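Local coordinates for protein pyruvate kinase 1 (Trypanosoma brucei brucei, PDB 4KCT) that catalyses phosphoryl transfer from phosphoenolpyruvate to ADP, yielding pyruvate and ATP, and also has an intrinsic oxaloacetate decarboxylase activity, at residues T32-V35 against E36-K39; N365-K368 against N369-I373; F442-A445 against A446-G449. One frame throughout, in Å; residues are numbered along the deposited sequence. Where two conformers were deposited one is given.

Interaction 1. Residues T32-V35 against E36-K39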
ATOM      1  N   THR A  32     -44.556   3.240 -22.182  1.00 23.65           N
ATOM      2  CA  THR A  32     -44.368   2.162 -21.212  1.00 23.35           C
ATOM      3  C   THR A  32     -45.499   1.961 -20.177  1.00 25.10           C
ATOM      4  O   THR A  32     -45.352   1.150 -19.254  1.00 23.82           O
ATOM      5  CB  THR A  32     -43.011   2.280 -20.483  1.00 20.76           C
ATOM      6  OG1 THR A  32     -42.765   3.662 -20.153  1.00 20.56           O
ATOM      7  CG2 THR A  32     -41.869   1.794 -21.421  1.00 22.08           C
ATOM      8  N   GLN A  33     -46.578   2.729 -20.271  1.00 22.81           N
ATOM      9  CA  GLN A  33     -47.543   2.749 -19.167  1.00 23.24           C
ATOM     10  C   GLN A  33     -48.466   1.519 -19.074  1.00 24.24           C
ATOM     11  O   GLN A  33     -49.046   1.249 -18.019  1.00 21.89           O
ATOM     12  CB  GLN A  33     -48.366   4.042 -19.145  1.00 25.32           C
ATOM     13  CG  GLN A  33     -49.063   4.267 -17.804  1.00 23.98           C
ATOM     14  CD  GLN A  33     -49.990   5.470 -17.824  1.00 27.72           C
ATOM     15  OE1 GLN A  33     -50.775   5.640 -18.755  1.00 25.26           O
ATOM     16  NE2 GLN A  33     -49.836   6.351 -16.858  1.00 23.48           N
ATOM     17  N   SER A  34     -48.685   0.839 -20.188  1.00 25.57           N
ATOM     18  CA  SER A  34     -49.642  -0.255 -20.197  1.00 25.87           C
ATOM     19  C   SER A  34     -49.122  -1.419 -19.344  1.00 28.89           C
ATOM     20  O   SER A  34     -47.906  -1.581 -19.159  1.00 21.82           O
ATOM     21  CB  SER A  34     -49.926  -0.724 -21.633  1.00 28.71           C
ATOM     22  OG  SER A  34     -48.811  -1.427 -22.163  1.00 26.52           O
ATOM     23  N   VAL A  35     -50.032  -2.231 -18.824  1.00 23.89           N
ATOM     24  CA  VAL A  35     -49.613  -3.372 -18.026  1.00 26.13           C
ATOM     25  C   VAL A  35     -48.684  -4.291 -18.837  1.00 27.55           C
ATOM     26  O   VAL A  35     -47.691  -4.806 -18.316  1.00 24.24           O
ATOM     27  CB  VAL A  35     -50.825  -4.158 -17.499  1.00 27.02           C
ATOM     28  CG1 VAL A  35     -50.388  -5.459 -16.848  1.00 27.15           C
ATOM     29  CG2 VAL A  35     -51.621  -3.287 -16.526  1.00 25.20           C
ATOM     30  N   GLU A  36     -49.008  -4.502 -20.105  1.00 26.89           N
ATOM     31  CA  GLU A  36     -48.173  -5.356 -20.907  0.50 28.22           C
ATOM     32  C   GLU A  36     -46.785  -4.734 -21.134  1.00 25.64           C
ATOM     33  O   GLU A  36     -45.776  -5.437 -21.045  1.00 24.14           O
ATOM     34  CB  GLU A  36     -48.849  -5.730 -22.221  0.50 31.78           C
ATOM     35  CG  GLU A  36     -48.686  -7.198 -22.594  0.50 35.82           C
ATOM     36  CD  GLU A  36     -49.296  -8.149 -21.569  0.50 36.95           C
ATOM     37  OE1 GLU A  36     -48.649  -9.166 -21.239  0.50 35.86           O
ATOM     38  OE2 GLU A  36     -50.430  -7.902 -21.111  0.50 40.36           O
ATOM     39  N   ALA A  37     -46.725  -3.422 -21.355  1.00 22.42           N
ATOM     40  CA  ALA A  37     -45.434  -2.778 -21.547  1.00 22.37           C
ATOM     41  C   ALA A  37     -44.619  -2.886 -20.268  1.00 22.26           C
ATOM     42  O   ALA A  37     -43.395  -3.058 -20.316  1.00 24.34           O
ATOM     43  CB  ALA A  37     -45.591  -1.310 -21.958  1.00 20.10           C
ATOM     44  N   LEU A  38     -45.279  -2.709 -19.127  1.00 21.72           N
ATOM     45  CA  LEU A  38     -44.579  -2.750 -17.848  1.00 23.80           C
ATOM     46  C   LEU A  38     -44.034  -4.138 -17.554  1.00 22.71           C
ATOM     47  O   LEU A  38     -42.956  -4.276 -17.002  1.00 21.71           O
ATOM     48  CB  LEU A  38     -45.483  -2.274 -16.707  1.00 21.81           C
ATOM     49  CG  LEU A  38     -45.731  -0.748 -16.703  1.00 22.05           C
ATOM     50  CD1 LEU A  38     -46.919  -0.364 -15.821  1.00 20.15           C
ATOM     51  CD2 LEU A  38     -44.476   0.027 -16.316  1.00 19.37           C
ATOM     52  N   LYS A  39     -44.809  -5.173 -17.874  1.00 24.02           N
ATOM     53  CA  LYS A  39     -44.319  -6.539 -17.689  1.00 24.72           C
ATOM     54  C   LYS A  39     -43.047  -6.774 -18.486  1.00 24.10           C
ATOM     55  O   LYS A  39     -42.069  -7.314 -17.962  1.00 23.73           O
ATOM     56  CB  LYS A  39     -45.387  -7.575 -18.073  1.00 25.03           C
ATOM     57  CG  LYS A  39     -46.447  -7.762 -16.992  1.00 28.61           C
ATOM     58  CD  LYS A  39     -47.247  -9.052 -17.200  1.00 35.49           C
ATOM     59  CE  LYS A  39     -47.843  -9.102 -18.574  1.00 36.54           C
ATOM     60  NZ  LYS A  39     -48.631 -10.368 -18.779  1.00 43.59           N
TER

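Interaction 2. Residues N365-K368 against N369-I373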
ATOM      1  N   ASN A 365     -12.045  -3.050   0.492  1.00 16.95           N
ATOM      2  CA  ASN A 365     -10.917  -2.562   1.301  1.00 18.78           C
ATOM      3  C   ASN A 365     -10.884  -1.037   1.421  1.00 17.37           C
ATOM      4  O   ASN A 365     -10.636  -0.491   2.516  1.00 17.81           O
ATOM      5  CB  ASN A 365      -9.595  -3.084   0.729  1.00 20.55           C
ATOM      6  CG  ASN A 365      -9.361  -4.552   1.079  1.00 25.81           C
ATOM      7  OD1 ASN A 365      -9.647  -4.975   2.191  1.00 24.93           O
ATOM      8  ND2 ASN A 365      -9.029  -5.346   0.086  1.00 24.93           N
ATOM      9  N   SER A 366     -11.141  -0.344   0.321  1.00 15.73           N
ATOM     10  CA  SER A 366     -11.116   1.138   0.333  0.50 15.96           C
ATOM     11  C   SER A 366     -12.221   1.700   1.215  1.00 15.73           C
ATOM     12  O   SER A 366     -12.003   2.651   1.994  1.00 14.84           O
ATOM     13  CB  SER A 366     -11.251   1.709  -1.080  0.50 15.98           C
ATOM     14  OG  SER A 366     -10.162   1.342  -1.890  0.50 13.73           O
ATOM     15  N   ILE A 367     -13.410   1.128   1.098  1.00 15.13           N
ATOM     16  CA  ILE A 367     -14.536   1.544   1.949  1.00 15.87           C
ATOM     17  C   ILE A 367     -14.282   1.253   3.433  1.00 15.00           C
ATOM     18  O   ILE A 367     -14.441   2.128   4.264  1.00 15.32           O
ATOM     19  CB  ILE A 367     -15.866   0.889   1.497  1.00 16.60           C
ATOM     20  CG1 ILE A 367     -16.268   1.448   0.119  1.00 15.67           C
ATOM     21  CG2 ILE A 367     -16.982   1.120   2.536  1.00 16.98           C
ATOM     22  CD1 ILE A 367     -17.249   0.573  -0.621  1.00 19.63           C
ATOM     23  N   LYS A 368     -13.854   0.037   3.748  1.00 15.63           N
ATOM     24  CA  LYS A 368     -13.561  -0.333   5.131  1.00 17.24           C
ATOM     25  C   LYS A 368     -12.469   0.553   5.756  1.00 16.46           C
ATOM     26  O   LYS A 368     -12.583   0.978   6.909  1.00 15.76           O
ATOM     27  CB  LYS A 368     -13.145  -1.807   5.210  1.00 20.52           C
ATOM     28  CG  LYS A 368     -13.069  -2.323   6.635  1.00 27.39           C
ATOM     29  CD  LYS A 368     -12.983  -3.848   6.682  1.00 28.57           C
ATOM     30  CE  LYS A 368     -11.554  -4.309   6.876  1.00 34.95           C
ATOM     31  NZ  LYS A 368     -10.762  -4.148   5.623  1.00 50.00           N
ATOM     32  N   ASN A 369     -11.451   0.876   4.972  1.00 18.46           N
ATOM     33  CA  ASN A 369     -10.322   1.686   5.473  1.00 20.70           C
ATOM     34  C   ASN A 369     -10.696   3.139   5.801  1.00 21.22           C
ATOM     35  O   ASN A 369      -9.965   3.830   6.504  1.00 22.51           O
ATOM     36  CB  ASN A 369      -9.153   1.667   4.462  1.00 22.69           C
ATOM     37  CG  ASN A 369      -8.458   0.306   4.397  1.00 29.51           C
ATOM     38  OD1 ASN A 369      -8.656  -0.545   5.263  1.00 28.22           O
ATOM     39  ND2 ASN A 369      -7.711   0.072   3.321  1.00 31.01           N
ATOM     40  N   LEU A 370     -11.836   3.609   5.305  1.00 20.18           N
ATOM     41  CA  LEU A 370     -12.245   4.973   5.615  1.00 18.40           C
ATOM     42  C   LEU A 370     -13.259   5.069   6.762  1.00 20.61           C
ATOM     43  O   LEU A 370     -13.726   6.147   7.075  1.00 21.16           O
ATOM     44  CB  LEU A 370     -12.789   5.666   4.358  1.00 20.15           C
ATOM     45  CG  LEU A 370     -11.671   5.946   3.320  1.00 21.32           C
ATOM     46  CD1 LEU A 370     -12.267   6.331   1.966  1.00 24.89           C
ATOM     47  CD2 LEU A 370     -10.760   7.079   3.846  1.00 21.33           C
ATOM     48  N   GLN A 371     -13.634   3.943   7.347  1.00 18.82           N
ATOM     49  CA  GLN A 371     -14.617   3.972   8.428  1.00 19.46           C
ATOM     50  C   GLN A 371     -13.951   4.357   9.755  1.00 22.51           C
ATOM     51  O   GLN A 371     -12.825   3.952  10.040  1.00 21.72           O
ATOM     52  CB  GLN A 371     -15.333   2.619   8.569  1.00 17.59           C
ATOM     53  CG  GLN A 371     -15.941   2.076   7.266  1.00 17.39           C
ATOM     54  CD  GLN A 371     -16.953   3.033   6.673  1.00 19.19           C
ATOM     55  OE1 GLN A 371     -17.842   3.534   7.378  1.00 18.61           O
ATOM     56  NE2 GLN A 371     -16.755   3.389   5.424  1.00 15.34           N
ATOM     57  N   LYS A 372     -14.673   5.089  10.577  1.00 21.05           N
ATOM     58  CA  LYS A 372     -14.171   5.464  11.891  1.00 25.94           C
ATOM     59  C   LYS A 372     -14.175   4.250  12.839  1.00 23.71           C
ATOM     60  O   LYS A 372     -15.103   3.433  12.824  1.00 23.56           O
ATOM     61  CB  LYS A 372     -15.024   6.590  12.451  1.00 30.14           C
ATOM     62  CG  LYS A 372     -14.611   7.065  13.834  1.00 46.88           C
ATOM     63  CD  LYS A 372     -15.621   8.066  14.380  1.00 58.80           C
ATOM     64  CE  LYS A 372     -14.942   9.337  14.871  1.00 67.32           C
ATOM     65  NZ  LYS A 372     -14.307   9.129  16.201  1.00 75.15           N
ATOM     66  N   ILE A 373     -13.099   4.079  13.596  1.00 22.03           N
ATOM     67  CA  ILE A 373     -13.001   2.951  14.530  1.00 23.52           C
ATOM     68  C   ILE A 373     -13.096   3.544  15.934  1.00 25.27           C
ATOM     69  O   ILE A 373     -12.482   4.554  16.187  1.00 23.48           O
ATOM     70  CB  ILE A 373     -11.628   2.236  14.382  1.00 26.40           C
ATOM     71  CG1 ILE A 373     -11.453   1.661  12.975  1.00 31.01           C
ATOM     72  CG2 ILE A 373     -11.459   1.147  15.438  1.00 26.25           C
ATOM     73  CD1 ILE A 373     -12.684   0.954  12.440  1.00 35.82           C
TER
HETATM   74  O   HOH W   1     -11.524   1.488   9.322  1.00 38.51           O

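Interaction 3. Residues F442-A445 against A446-G449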
ATOM      1  N   PHE A 442     -40.056 -12.169   0.671  1.00 23.05           N
ATOM      2  CA  PHE A 442     -40.960 -11.767   1.728  1.00 23.62           C
ATOM      3  C   PHE A 442     -41.302 -12.946   2.647  1.00 23.96           C
ATOM      4  O   PHE A 442     -41.730 -14.006   2.180  1.00 23.41           O
ATOM      5  CB  PHE A 442     -42.230 -11.196   1.113  1.00 25.15           C
ATOM      6  CG  PHE A 442     -43.279 -10.819   2.122  1.00 24.44           C
ATOM      7  CD1 PHE A 442     -43.010  -9.876   3.103  1.00 24.19           C
ATOM      8  CD2 PHE A 442     -44.551 -11.392   2.065  1.00 24.94           C
ATOM      9  CE1 PHE A 442     -44.008  -9.479   3.997  1.00 27.14           C
ATOM     10  CE2 PHE A 442     -45.545 -11.003   2.941  1.00 27.18           C
ATOM     11  CZ  PHE A 442     -45.270 -10.060   3.924  1.00 25.87           C
ATOM     12  N   TYR A 443     -41.133 -12.749   3.949  1.00 23.31           N
ATOM     13  CA  TYR A 443     -41.617 -13.699   4.959  1.00 24.00           C
ATOM     14  C   TYR A 443     -42.872 -13.150   5.602  1.00 25.65           C
ATOM     15  O   TYR A 443     -42.838 -12.100   6.246  1.00 25.87           O
ATOM     16  CB  TYR A 443     -40.559 -13.938   6.053  1.00 23.41           C
ATOM     17  CG  TYR A 443     -41.050 -14.866   7.197  1.00 24.15           C
ATOM     18  CD1 TYR A 443     -41.108 -16.257   7.020  1.00 26.51           C
ATOM     19  CD2 TYR A 443     -41.437 -14.350   8.430  1.00 23.35           C
ATOM     20  CE1 TYR A 443     -41.592 -17.103   8.021  1.00 24.19           C
ATOM     21  CE2 TYR A 443     -41.918 -15.194   9.452  1.00 25.47           C
ATOM     22  CZ  TYR A 443     -41.953 -16.578   9.238  1.00 25.44           C
ATOM     23  OH  TYR A 443     -42.390 -17.434  10.223  1.00 27.71           O
ATOM     24  N   ASP A 444     -43.979 -13.871   5.439  1.00 27.14           N
ATOM     25  CA  ASP A 444     -45.264 -13.434   5.974  1.00 32.43           C
ATOM     26  C   ASP A 444     -45.481 -13.909   7.418  1.00 32.41           C
ATOM     27  O   ASP A 444     -45.955 -15.018   7.647  1.00 33.28           O
ATOM     28  CB  ASP A 444     -46.388 -13.948   5.085  1.00 35.68           C
ATOM     29  CG  ASP A 444     -47.724 -13.285   5.391  1.00 40.47           C
ATOM     30  OD1 ASP A 444     -47.917 -12.816   6.534  1.00 38.94           O
ATOM     31  OD2 ASP A 444     -48.555 -13.198   4.473  1.00 42.89           O
ATOM     32  N   ALA A 445     -45.149 -13.059   8.384  1.00 32.07           N
ATOM     33  CA  ALA A 445     -45.107 -13.488   9.784  1.00 36.54           C
ATOM     34  C   ALA A 445     -46.518 -13.679  10.348  1.00 44.69           C
ATOM     35  O   ALA A 445     -46.746 -14.562  11.176  1.00 48.11           O
ATOM     36  CB  ALA A 445     -44.324 -12.498  10.630  1.00 35.70           C
ATOM     37  N   ALA A 446     -47.478 -12.922   9.820  1.00 43.60           N
ATOM     38  CA  ALA A 446     -48.885 -13.131  10.174  1.00 46.83           C
ATOM     39  C   ALA A 446     -49.376 -14.515   9.733  1.00 50.04           C
ATOM     40  O   ALA A 446     -50.145 -15.154  10.436  1.00 56.20           O
ATOM     41  CB  ALA A 446     -49.761 -12.032   9.590  1.00 39.80           C
ATOM     42  N   LYS A 447     -48.844 -15.013   8.622  1.00 47.75           N
ATOM     43  CA  LYS A 447     -49.232 -16.320   8.119  1.00 46.34           C
ATOM     44  C   LYS A 447     -48.432 -17.480   8.723  1.00 53.00           C
ATOM     45  O   LYS A 447     -48.982 -18.550   8.962  1.00 54.36           O
ATOM     46  CB  LYS A 447     -49.162 -16.355   6.595  1.00 54.17           C
ATOM     47  CG  LYS A 447     -49.794 -17.588   5.963  1.00 63.82           C
ATOM     48  CD  LYS A 447     -48.749 -18.492   5.321  1.00 68.61           C
ATOM     49  CE  LYS A 447     -48.198 -17.887   4.035  1.00 72.74           C
ATOM     50  NZ  LYS A 447     -49.282 -17.413   3.128  1.00 75.82           N
ATOM     51  N   SER A 448     -47.132 -17.288   8.948  1.00 46.23           N
ATOM     52  CA  SER A 448     -46.250 -18.427   9.256  1.00 37.80           C
ATOM     53  C   SER A 448     -45.733 -18.440  10.684  1.00 37.37           C
ATOM     54  O   SER A 448     -45.055 -19.379  11.075  1.00 39.11           O
ATOM     55  CB  SER A 448     -45.075 -18.498   8.270  1.00 41.69           C
ATOM     56  OG  SER A 448     -45.534 -18.467   6.927  1.00 48.15           O
ATOM     57  N   GLY A 449     -45.956 -17.354  11.427  1.00 35.68           N
ATOM     58  CA  GLY A 449     -45.458 -17.263  12.809  1.00 38.45           C
ATOM     59  C   GLY A 449     -44.290 -16.308  13.021  1.00 43.84           C
ATOM     60  O   GLY A 449     -43.605 -15.908  12.068  1.00 36.68           O
TER

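Interaction 1. Residues T32-V35 against E36-K39
Ser34 is the N-cap of helix 35-44, the helix that follows the first strand of the TIM barrel, and residues 36-39 continue the first turn, which begins at Val35. Glu36 takes a loose part, its CB lying 4.3 Å from Ser34 OG. At Ala37 the cap closes: Ala37 N donates to Ser34 OG at 3.0 Å, with an N-H...O angle of 154°, so a first-turn amide that has no helical carbonyl before it is satisfied by a side chain. A chi1 of 72° places the Ser34 hydroxyl between its own backbone N and carbonyl carbon, turned to the helix end. The methyl of Ala37 presses on the same oxygen, CB to OG 3.2 Å. Leu38 follows with the first i to i+4 bond, its N lying 2.9 Å from Ser34 O. Its side chain folds back against the loop, CG meeting Thr32 O at 3.2 Å and CD1 meeting Gln33 O at 3.5 Å. The loop is also fastened from outside: Gln33 O accepts from Asn67 of helix 58-75, and Thr32 OG1 is hydrogen-bonded to Thr334 O. Lys39 sends its amine to a salt bridge with Glu74, while its backbone N continues the helical pattern with Val35 O at 2.9 Å; its CG rests 3.5 Å from that same Val35 O.

Interaction 2. Residues N365-K368 against N369-I373
The carboxamide of Asn369 lies with one face over Asn365 O, which sits almost straight above CG at 3.0 Å. Because the oxygen meets the face and not an N-H, ND2 comes within 3.1 Å of Asn365 O without forming a hydrogen bond; that oxygen instead accepts from the backbone N of Asn369. A chi1 of -70° brings the Asn369 amide back beside its own N and so over this carbonyl. The amide of Gln371 works through its edge: Ile367 O lies in its plane, and NE2 donates to it at 2.9 Å with a nearly straight N-H...O angle of 167°. Leu370 N reaches Ile367 O too, at 3.2 Å, from the opposite face of the carbonyl plane, so two donors grip this oxygen. The Ile367 and Gln371 side chains run alongside each other, CG2 to NE2 3.7 Å. Farther out, Gln371 NE2 also donates to Val288 O, and OE1 is hydrogen-bonded to Lys412 NZ. Gln371 N closes on Lys368 O at 3.2 Å, and a water donates to both Lys368 O and Gln371 O. Ile367 and Leu370 pack on Leu4 of a second subunit, and Lys368 on Glu391 of a third. Such a passage from i+4 to i+3 bonds, with a side-chain amide serving one of the last carbonyls, is typical of the C-terminal turn of an alpha helix, here that of helix 362-369.

Interaction 3. Residues F442-A445 against A446-G449
Tyr443 with Gly449, and Asp444 with Lys447, make a local contact at the two ends of the short helix 445-448, just after strand 438-442 of the alpha/beta domain. Asp444 is the N-cap. Its OD1 accepts from Lys447 N at 3.2 Å, approached from above the carboxylate plane (65° out of it), while Asp444 O takes Ser448 N at 2.9 Å. The Asp444 and Lys447 side chains cross at about a right angle, Asp444 CG standing 3.6 Å from Lys447 CB. Their charged ends stay 4.5 Å apart from OD2 to NZ, too far for a salt bridge, though the opposite charges probably attract mildly. At the far end of the helix, Gly449 N bonds to Ala445 O at 2.9 Å before the chain turns away with a positive phi of 108°, a conformation that glycine adopts easily. This turn presents Gly449 O to the edge of the Tyr443 ring, close to the ring plane, where Tyr443 OH donates to it at 2.7 Å from above the plane of that carbonyl. With CG opposite the backbone N (chi1 176°), the tyrosine extends across the turn, and Ser448 CB packs obliquely on it, 3.8 Å from CE1. Tyr443 also leans on Lys456, Arg457 and Leu460 of helix 455-467, and Lys456 donates to Ser448 O. The Tyr443 side chain is about 8 Å from bound fructose 2,6-bisphosphate, so this strand-to-helix turn, an aspartate N-cap with a tyrosine hydroxyl bonded to the carbonyl of the glycine that follows the helix, belongs to the surroundings of the effector site.

How the interactions relate
From the N terminus, interaction 1 comes first, turning the loop after strand 23-27 into helix 35-44 of the barrel. Interaction 2 then lies at the C-terminal end of helix 362-369, in the segment that leads to helix 377-392, and interaction 3 starts and ends helix 445-448 after strand 438-442 of the alpha/beta domain. Each closes a single short turn; the three lie in series, so none nests within or crosses another. They do not touch: the centres of interactions 1 and 2 are about 43 Å apart, on opposite sides of the chain's centre. Interaction 3 is centred about 30 Å from interaction 1 and about 37 Å from interaction 2. Of the three, interaction 2 meets other subunits.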